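Local coordinates for glucose-binding protein (Thermus thermophilus HB27, PDB 2B3F) that binds glucose or galactose and probably delivers the sugar to a binding-protein-dependent transport system, at residues I5-A10 with N35-G40; G11-A16 with L222-A227; A227-V232 with A246-T251. All coordinates share one frame; numbering follows the deposited sequence.

Interaction 1: residues I5-A10 with N35-G40; sequences IFSWWA and NATVTG. With GAL (beta-D-galactopyranose), chain G.
The carbonyl oxygen of Ile5 is gripped twice: Ala36 N donates to Ile5 O over 2.8 Å, and a water donates to the same oxygen. That water also donates to Asn35 OD1 and accepts from Ser7 OG, tying both strands together on the face that carries Ile5, Ser7, Asn35 and Thr37. The parallel pairing continues as Ser7 N reaches Ala36 O at 3.3 Å, and Val38 N reaches Ser7 O at 2.9 Å. On the other face Phe6 CZ abuts Val38 CG2 at 3.5 Å; with CG anti to the backbone N (chi1 -173°), the ring slants past Ala36 O to reach that methyl. The small side chain of Ala36 suits the tight spot beside Ile5 O.

At the strand end, the hydroxyl of Ser7 accepts from Trp9 N at 3.1 Å, an ST turn that bends the chain where the two tryptophans begin. Thr37 CG2 packs against Ser7 OG and Trp9 O, and a second water joins Trp8 O to Gly40 N. Trp9 NE1 then donates to galactose O3 at 3.0 Å, the hydroxyl lying in the indole plane, and more weakly to O4. Trp8 NE1 gives a nearly straight bond to the ring oxygen O5 at 3.3 Å. Leu17 of helix 15-27, the helix of this beta-alpha-beta unit, packs on Ser7 and Trp9, while Gln64 OE1 takes Trp8 N. Indoles suit this place because each offers one directed N-H on a broad apolar frame; the sugar is thus read by groups whose position is set at the ends of paired strands.

Interaction 2: residues G11-A16 with L222-A227; sequences GDEGPA and LSWQQA. With GAL (beta-D-galactopyranose), chain G.
Trp224 NE1 donates to Glu13 OE1 at 3.0 Å. The indole N-H points along its own ring plane but arrives from above the carboxylate, whose plane stands 89° to the ring. Glu13 CG also lies at the indole edge, and the side chain reaches this spot through a bend at its second torsion (chi2 -147°). Both carboxylate oxygens hold galactose as well: the sugar hydroxyl O6 donates to Glu13 OE1 over 2.7 Å, and the hydroxyl O4 donates to Glu13 OE2 over 2.8 Å. A glutamate suits the place because its two acceptors can take two nearby hydroxyls at once. Together the three bonds, O6 and NE1 on OE1 and O4 on OE2, restrict the rotation of the carboxylate.

In the second shell, Gln225 backs Trp224 and ties it to the 11-16 side through Asp12. The amide carbon CD of Gln225 lies 3.3 Å above one face of the Trp224 ring, offset toward its rim, while Gln225 NE2 donates to Asp12 OD1 at 2.8 Å in an almost straight bond (172°) on the syn side of the acid. Asp12 and Gln225 reach for each other from opposite directions, and the amide is a fitting link because its N-H can serve an acid without adding charge. Farther out, Ser223 OG accepts from Gln226 N at 3.0 Å and Gln226 OE1 accepts from Ser223 N, a capping box at the start of helix 224-233, whose first residue is Trp224. Trp244 meets Trp224 edge-to-face, adding to the aromatic wall. A carboxylate taking sugar hydroxyls beside tryptophans is the familiar make-up of carbohydrate sites in periplasmic binding proteins, here just before helix 15-27 and facing helix 224-233.

Interaction 3: residues A227-V232 with A246-T251; sequences AVDRVV and AGYMTT
The ring of Tyr248 is met at its edge: Asp229 OD1 lies in the ring plane there, and Val228 CG1 comes near that plane, 4.0 Å from Tyr248 CD2. Tyr248 OH donates to Asp229 OD1 over 2.6 Å, using the syn lone pair of the acid, with the carboxylate and ring planes turned 37° apart. The ring extends toward the other helix because CG stands anti to the backbone N (chi1 173°), carrying the hydroxyl far enough to meet the acid there. A tyrosine serves here by pairing an apolar flank with a polar end.

The contact joins helix 224-233 to helix 244-252, whose short segments cross at -57° with axes 11.2 Å apart, a spacing wide enough that long side chains do the bridging. Between these helices the chain runs through strand 238-240, whose Asn239 touches Val228. Beside the tyrosine, Met249 packs on the valines: Val228 CG1 sits 3.9 Å from Met249 CG, and Val232 CG2 lies 4.1 Å from Met249 SD. The methionine bends at its third torsion, and Phe261 and Trp125 also pack on its side chain.

In the fold
Segments 5-10 and 11-16 adjoin, and interactions 1 and 2 both touch the galactose, whereas interaction 3 lies farther from the sugar, its centre about 20 Å from that of interaction 1. The first is partly buried strand pairing, its bonds mostly backbone to backbone and water. The second, also partly buried, joins a loop and helix start to a distant helix through side-chain bonds alone. Interaction 3 is buried and chiefly apolar, with one hydroxyl-to-acid bond. Helix 224-233 serves both interactions 2 and 3, which share Ala227 and touch directly: Tyr248 packs on Asp12 and Trp224. Interaction 3 itself does not reach the galactose, the Tyr248 side chain lying about 9 Å from it.

Interaction 1: residues I5-A10 with N35-G40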
# COMPACT_ATOMS: atom_id res chain seq x y z
N ILE A 5 -8.25 8.71 16.87
CA ILE A 5 -7.77 7.76 15.87
C ILE A 5 -7.00 8.55 14.83
O ILE A 5 -7.56 9.43 14.19
CB ILE A 5 -8.92 7.07 15.14
CG1 ILE A 5 -9.81 6.27 16.12
CG2 ILE A 5 -8.39 6.13 14.08
CD1 ILE A 5 -11.12 5.87 15.54
N PHE A 6 -5.73 8.19 14.66
CA PHE A 6 -4.81 8.90 13.77
C PHE A 6 -4.62 8.05 12.50
O PHE A 6 -4.35 6.86 12.56
CB PHE A 6 -3.51 9.14 14.52
CG PHE A 6 -2.50 10.01 13.79
CD1 PHE A 6 -2.28 11.32 14.19
CD2 PHE A 6 -1.71 9.48 12.76
CE1 PHE A 6 -1.33 12.13 13.54
CE2 PHE A 6 -0.74 10.29 12.13
CZ PHE A 6 -0.57 11.60 12.53
N SER A 7 -4.78 8.66 11.33
CA SER A 7 -4.66 7.94 10.06
C SER A 7 -4.44 8.95 8.93
O SER A 7 -4.44 10.17 9.16
CB SER A 7 -5.92 7.12 9.76
OG SER A 7 -6.99 7.91 9.24
N TRP A 8 -4.28 8.43 7.73
CA TRP A 8 -4.29 9.29 6.54
C TRP A 8 -5.49 9.06 5.65
O TRP A 8 -5.48 9.37 4.44
CB TRP A 8 -2.96 9.21 5.79
CG TRP A 8 -2.52 7.94 5.19
CD1 TRP A 8 -2.75 7.49 3.92
CD2 TRP A 8 -1.64 6.98 5.80
NE1 TRP A 8 -2.08 6.29 3.70
CE2 TRP A 8 -1.39 5.97 4.84
CE3 TRP A 8 -1.04 6.88 7.05
CZ2 TRP A 8 -0.57 4.87 5.11
CZ3 TRP A 8 -0.24 5.80 7.32
CH2 TRP A 8 -0.01 4.81 6.36
N TRP A 9 -6.58 8.55 6.24
CA TRP A 9 -7.74 8.24 5.45
C TRP A 9 -8.70 9.43 5.35
O TRP A 9 -9.84 9.40 5.77
CB TRP A 9 -8.39 6.97 6.01
CG TRP A 9 -7.59 5.75 5.74
CD1 TRP A 9 -6.78 5.48 4.66
CD2 TRP A 9 -7.52 4.60 6.59
NE1 TRP A 9 -6.21 4.23 4.79
CE2 TRP A 9 -6.66 3.67 5.96
CE3 TRP A 9 -8.10 4.26 7.81
CZ2 TRP A 9 -6.38 2.42 6.52
CZ3 TRP A 9 -7.80 3.03 8.38
CH2 TRP A 9 -6.97 2.12 7.72
N ALA A 10 -8.18 10.50 4.76
CA ALA A 10 -8.92 11.74 4.58
C ALA A 10 -9.68 11.73 3.26
O ALA A 10 -9.38 10.97 2.33
CB ALA A 10 -7.94 12.89 4.60
N ASN A 35 -11.61 11.90 14.75
CA ASN A 35 -11.09 11.34 13.51
C ASN A 35 -9.94 12.25 13.07
O ASN A 35 -10.15 13.22 12.35
CB ASN A 35 -12.18 11.25 12.46
CG ASN A 35 -11.71 10.54 11.19
OD1 ASN A 35 -10.55 10.15 11.09
ND2 ASN A 35 -12.60 10.37 10.23
N ALA A 36 -8.74 11.92 13.52
CA ALA A 36 -7.55 12.76 13.33
C ALA A 36 -6.79 12.33 12.08
O ALA A 36 -5.78 11.65 12.17
CB ALA A 36 -6.67 12.67 14.55
N THR A 37 -7.29 12.74 10.92
CA THR A 37 -6.62 12.45 9.66
C THR A 37 -5.55 13.50 9.31
O THR A 37 -5.73 14.70 9.55
CB THR A 37 -7.61 12.39 8.51
OG1 THR A 37 -8.42 13.58 8.53
CG2 THR A 37 -8.49 11.15 8.63
N VAL A 38 -4.44 13.01 8.78
CA VAL A 38 -3.39 13.86 8.20
C VAL A 38 -3.43 13.59 6.72
O VAL A 38 -3.13 12.50 6.27
CB VAL A 38 -1.99 13.59 8.77
CG1 VAL A 38 -0.95 14.44 8.06
CG2 VAL A 38 -1.98 13.86 10.26
N THR A 39 -3.83 14.60 5.94
CA THR A 39 -4.09 14.40 4.53
C THR A 39 -2.79 14.22 3.76
O THR A 39 -1.82 15.00 3.92
CB THR A 39 -4.82 15.62 3.94
OG1 THR A 39 -5.98 15.92 4.74
CG2 THR A 39 -5.22 15.36 2.46
N GLY A 40 -2.74 13.17 2.94
CA GLY A 40 -1.58 12.87 2.10
C GLY A 40 -1.49 11.40 1.76
O GLY A 40 -1.45 10.54 2.64
C1 GAL G . -1.25 3.13 1.61
C2 GAL G . -2.27 2.68 2.67
C3 GAL G . -3.67 2.57 2.10
C4 GAL G . -4.08 3.85 1.37
C5 GAL G . -2.93 4.25 0.41
C6 GAL G . -3.18 5.54 -0.39
O1 GAL G . 0.02 3.29 2.16
O2 GAL G . -1.83 1.44 3.24
O3 GAL G . -4.60 2.31 3.14
O4 GAL G . -4.34 4.83 2.34
O5 GAL G . -1.70 4.38 1.09
O6 GAL G . -3.10 6.66 0.45
O HOH W 1 -8.12 9.03 11.39
O HOH W 2 -4.93 11.42 2.70
O HOH W 3 -12.00 10.46 7.19

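Interaction 2: residues G11-A16 with L222-A227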
# COMPACT_ATOMS: atom_id res chain seq x y z
N GLY A 11 -10.67 12.62 3.17
CA GLY A 11 -11.38 12.82 1.94
C GLY A 11 -12.01 11.56 1.46
O GLY A 11 -12.68 10.84 2.24
N ASP A 12 -11.78 11.24 0.19
CA ASP A 12 -12.44 10.11 -0.42
C ASP A 12 -11.81 8.78 0.01
O ASP A 12 -12.29 7.73 -0.37
CB ASP A 12 -12.53 10.22 -1.94
CG ASP A 12 -11.18 10.30 -2.63
OD1 ASP A 12 -10.26 9.51 -2.30
OD2 ASP A 12 -11.05 11.16 -3.56
N GLU A 13 -10.72 8.84 0.79
CA GLU A 13 -10.21 7.61 1.42
C GLU A 13 -10.96 7.25 2.69
O GLU A 13 -10.75 6.14 3.23
CB GLU A 13 -8.71 7.74 1.70
CG GLU A 13 -7.87 7.92 0.43
CD GLU A 13 -6.50 7.30 0.53
OE1 GLU A 13 -5.49 7.97 0.18
OE2 GLU A 13 -6.43 6.11 0.94
N GLY A 14 -11.80 8.15 3.19
CA GLY A 14 -12.46 7.98 4.48
C GLY A 14 -13.65 7.05 4.63
O GLY A 14 -13.94 6.66 5.76
N PRO A 15 -14.41 6.76 3.54
CA PRO A 15 -15.64 5.94 3.74
C PRO A 15 -15.49 4.69 4.61
O PRO A 15 -16.29 4.48 5.52
CB PRO A 15 -16.05 5.58 2.32
CG PRO A 15 -15.63 6.80 1.52
CD PRO A 15 -14.31 7.21 2.13
N ALA A 16 -14.47 3.88 4.33
CA ALA A 16 -14.26 2.66 5.11
C ALA A 16 -14.03 2.95 6.59
O ALA A 16 -14.65 2.34 7.45
CB ALA A 16 -13.12 1.84 4.51
N LEU A 222 0.15 15.66 -9.26
CA LEU A 222 -1.14 14.97 -9.20
C LEU A 222 -1.22 13.99 -8.02
O LEU A 222 -0.26 13.30 -7.73
CB LEU A 222 -1.41 14.18 -10.47
CG LEU A 222 -1.35 14.91 -11.83
CD1 LEU A 222 -1.83 13.95 -12.92
CD2 LEU A 222 -2.14 16.18 -11.82
N SER A 223 -2.38 13.94 -7.38
CA SER A 223 -2.66 12.88 -6.41
C SER A 223 -2.84 11.51 -7.08
O SER A 223 -3.06 11.40 -8.28
CB SER A 223 -3.92 13.24 -5.63
OG SER A 223 -5.04 13.09 -6.47
N TRP A 224 -2.82 10.43 -6.27
CA TRP A 224 -3.10 9.13 -6.83
C TRP A 224 -4.50 9.06 -7.42
O TRP A 224 -4.67 8.45 -8.46
CB TRP A 224 -2.84 7.99 -5.83
CG TRP A 224 -3.84 7.84 -4.72
CD1 TRP A 224 -3.75 8.32 -3.45
CD2 TRP A 224 -5.08 7.12 -4.78
NE1 TRP A 224 -4.85 7.94 -2.71
CE2 TRP A 224 -5.69 7.23 -3.52
CE3 TRP A 224 -5.75 6.43 -5.79
CZ2 TRP A 224 -6.93 6.65 -3.24
CZ3 TRP A 224 -6.98 5.87 -5.52
CH2 TRP A 224 -7.55 5.98 -4.25
N GLN A 225 -5.48 9.72 -6.79
CA GLN A 225 -6.85 9.72 -7.32
C GLN A 225 -6.92 10.43 -8.68
O GLN A 225 -7.56 9.96 -9.59
CB GLN A 225 -7.81 10.39 -6.36
CG GLN A 225 -7.95 9.69 -4.99
CD GLN A 225 -7.06 10.28 -3.92
OE1 GLN A 225 -5.93 10.72 -4.18
NE2 GLN A 225 -7.58 10.32 -2.68
N GLN A 226 -6.20 11.54 -8.80
CA GLN A 226 -6.17 12.26 -10.09
C GLN A 226 -5.55 11.43 -11.21
O GLN A 226 -5.96 11.51 -12.35
CB GLN A 226 -5.42 13.58 -9.95
CG GLN A 226 -6.22 14.61 -9.22
CD GLN A 226 -5.52 15.93 -9.11
OE1 GLN A 226 -4.40 16.02 -8.60
NE2 GLN A 226 -6.18 16.99 -9.59
N ALA A 227 -4.54 10.63 -10.87
CA ALA A 227 -3.95 9.73 -11.86
C ALA A 227 -4.97 8.62 -12.27
O ALA A 227 -5.07 8.26 -13.44
CB ALA A 227 -2.67 9.12 -11.32
C1 GAL G . -1.25 3.13 1.61
C2 GAL G . -2.27 2.68 2.67
C3 GAL G . -3.67 2.57 2.10
C4 GAL G . -4.08 3.85 1.37
C5 GAL G . -2.93 4.25 0.41
C6 GAL G . -3.18 5.54 -0.39
O1 GAL G . 0.02 3.29 2.16
O2 GAL G . -1.83 1.44 3.24
O3 GAL G . -4.60 2.31 3.14
O4 GAL G . -4.34 4.83 2.34
O5 GAL G . -1.70 4.38 1.09
O6 GAL G . -3.10 6.66 0.45

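Interaction 3: residues A227-V232 with A246-T251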
# COMPACT_ATOMS: atom_id res chain seq x y z
N ALA A 227 -4.54 10.63 -10.87
CA ALA A 227 -3.95 9.73 -11.86
C ALA A 227 -4.97 8.62 -12.27
O ALA A 227 -5.07 8.26 -13.44
CB ALA A 227 -2.67 9.12 -11.32
N VAL A 228 -5.71 8.06 -11.30
CA VAL A 228 -6.77 7.12 -11.64
C VAL A 228 -7.80 7.79 -12.55
O VAL A 228 -8.25 7.18 -13.52
CB VAL A 228 -7.46 6.52 -10.37
CG1 VAL A 228 -8.67 5.66 -10.77
CG2 VAL A 228 -6.45 5.69 -9.58
N ASP A 229 -8.16 9.02 -12.21
CA ASP A 229 -9.12 9.79 -12.97
C ASP A 229 -8.72 9.87 -14.45
O ASP A 229 -9.58 9.83 -15.32
CB ASP A 229 -9.25 11.22 -12.42
CG ASP A 229 -10.04 11.30 -11.14
OD1 ASP A 229 -10.70 10.30 -10.73
OD2 ASP A 229 -10.02 12.39 -10.54
N ARG A 230 -7.42 9.97 -14.75
CA ARG A 230 -6.98 10.03 -16.15
C ARG A 230 -7.37 8.79 -16.91
O ARG A 230 -7.74 8.87 -18.08
CB ARG A 230 -5.45 10.24 -16.28
CG ARG A 230 -4.99 11.62 -15.85
CD ARG A 230 -3.49 11.79 -15.99
NE ARG A 230 -3.09 11.71 -17.38
CZ ARG A 230 -3.12 12.73 -18.23
NH1 ARG A 230 -3.51 13.93 -17.82
NH2 ARG A 230 -2.76 12.53 -19.49
N VAL A 231 -7.29 7.64 -16.27
CA VAL A 231 -7.71 6.40 -16.89
C VAL A 231 -9.24 6.39 -17.09
O VAL A 231 -9.73 6.02 -18.18
CB VAL A 231 -7.26 5.16 -16.06
CG1 VAL A 231 -7.78 3.89 -16.67
CG2 VAL A 231 -5.75 5.12 -15.99
N VAL A 232 -9.99 6.80 -16.07
CA VAL A 232 -11.46 6.86 -16.16
C VAL A 232 -11.89 7.76 -17.34
O VAL A 232 -12.84 7.45 -18.06
CB VAL A 232 -12.08 7.30 -14.83
CG1 VAL A 232 -13.62 7.46 -14.93
CG2 VAL A 232 -11.69 6.26 -13.72
N ALA A 246 -9.56 0.51 -6.55
CA ALA A 246 -10.85 -0.15 -6.74
C ALA A 246 -11.90 0.45 -5.80
O ALA A 246 -13.02 0.72 -6.23
CB ALA A 246 -10.73 -1.67 -6.57
N GLY A 247 -11.54 0.69 -4.54
CA GLY A 247 -12.44 1.34 -3.59
C GLY A 247 -12.86 2.70 -4.08
O GLY A 247 -14.03 3.06 -4.01
N TYR A 248 -11.91 3.48 -4.58
CA TYR A 248 -12.24 4.82 -5.11
C TYR A 248 -13.24 4.73 -6.26
O TYR A 248 -14.28 5.39 -6.25
CB TYR A 248 -10.96 5.51 -5.55
CG TYR A 248 -11.14 6.82 -6.26
CD1 TYR A 248 -11.69 7.92 -5.63
CD2 TYR A 248 -10.72 6.97 -7.58
CE1 TYR A 248 -11.85 9.16 -6.32
CE2 TYR A 248 -10.87 8.19 -8.25
CZ TYR A 248 -11.42 9.26 -7.62
OH TYR A 248 -11.56 10.46 -8.31
N MET A 249 -12.92 3.89 -7.23
CA MET A 249 -13.76 3.78 -8.41
C MET A 249 -15.19 3.26 -8.11
O MET A 249 -16.14 3.62 -8.81
CB MET A 249 -13.05 2.91 -9.46
CG MET A 249 -11.89 3.64 -10.13
SD MET A 249 -11.19 2.80 -11.55
CE MET A 249 -10.16 1.59 -10.72
N THR A 250 -15.34 2.40 -7.10
CA THR A 250 -16.66 1.86 -6.76
C THR A 250 -17.35 2.70 -5.72
O THR A 250 -18.45 3.17 -5.96
CB THR A 250 -16.59 0.38 -6.27
OG1 THR A 250 -15.71 0.29 -5.13
CG2 THR A 250 -16.11 -0.54 -7.37
N THR A 251 -16.72 2.92 -4.57
CA THR A 251 -17.35 3.66 -3.49
C THR A 251 -17.61 5.12 -3.84
O THR A 251 -18.67 5.66 -3.54
CB THR A 251 -16.53 3.52 -2.18
OG1 THR A 251 -16.49 2.13 -1.82
CG2 THR A 251 -17.10 4.31 -1.02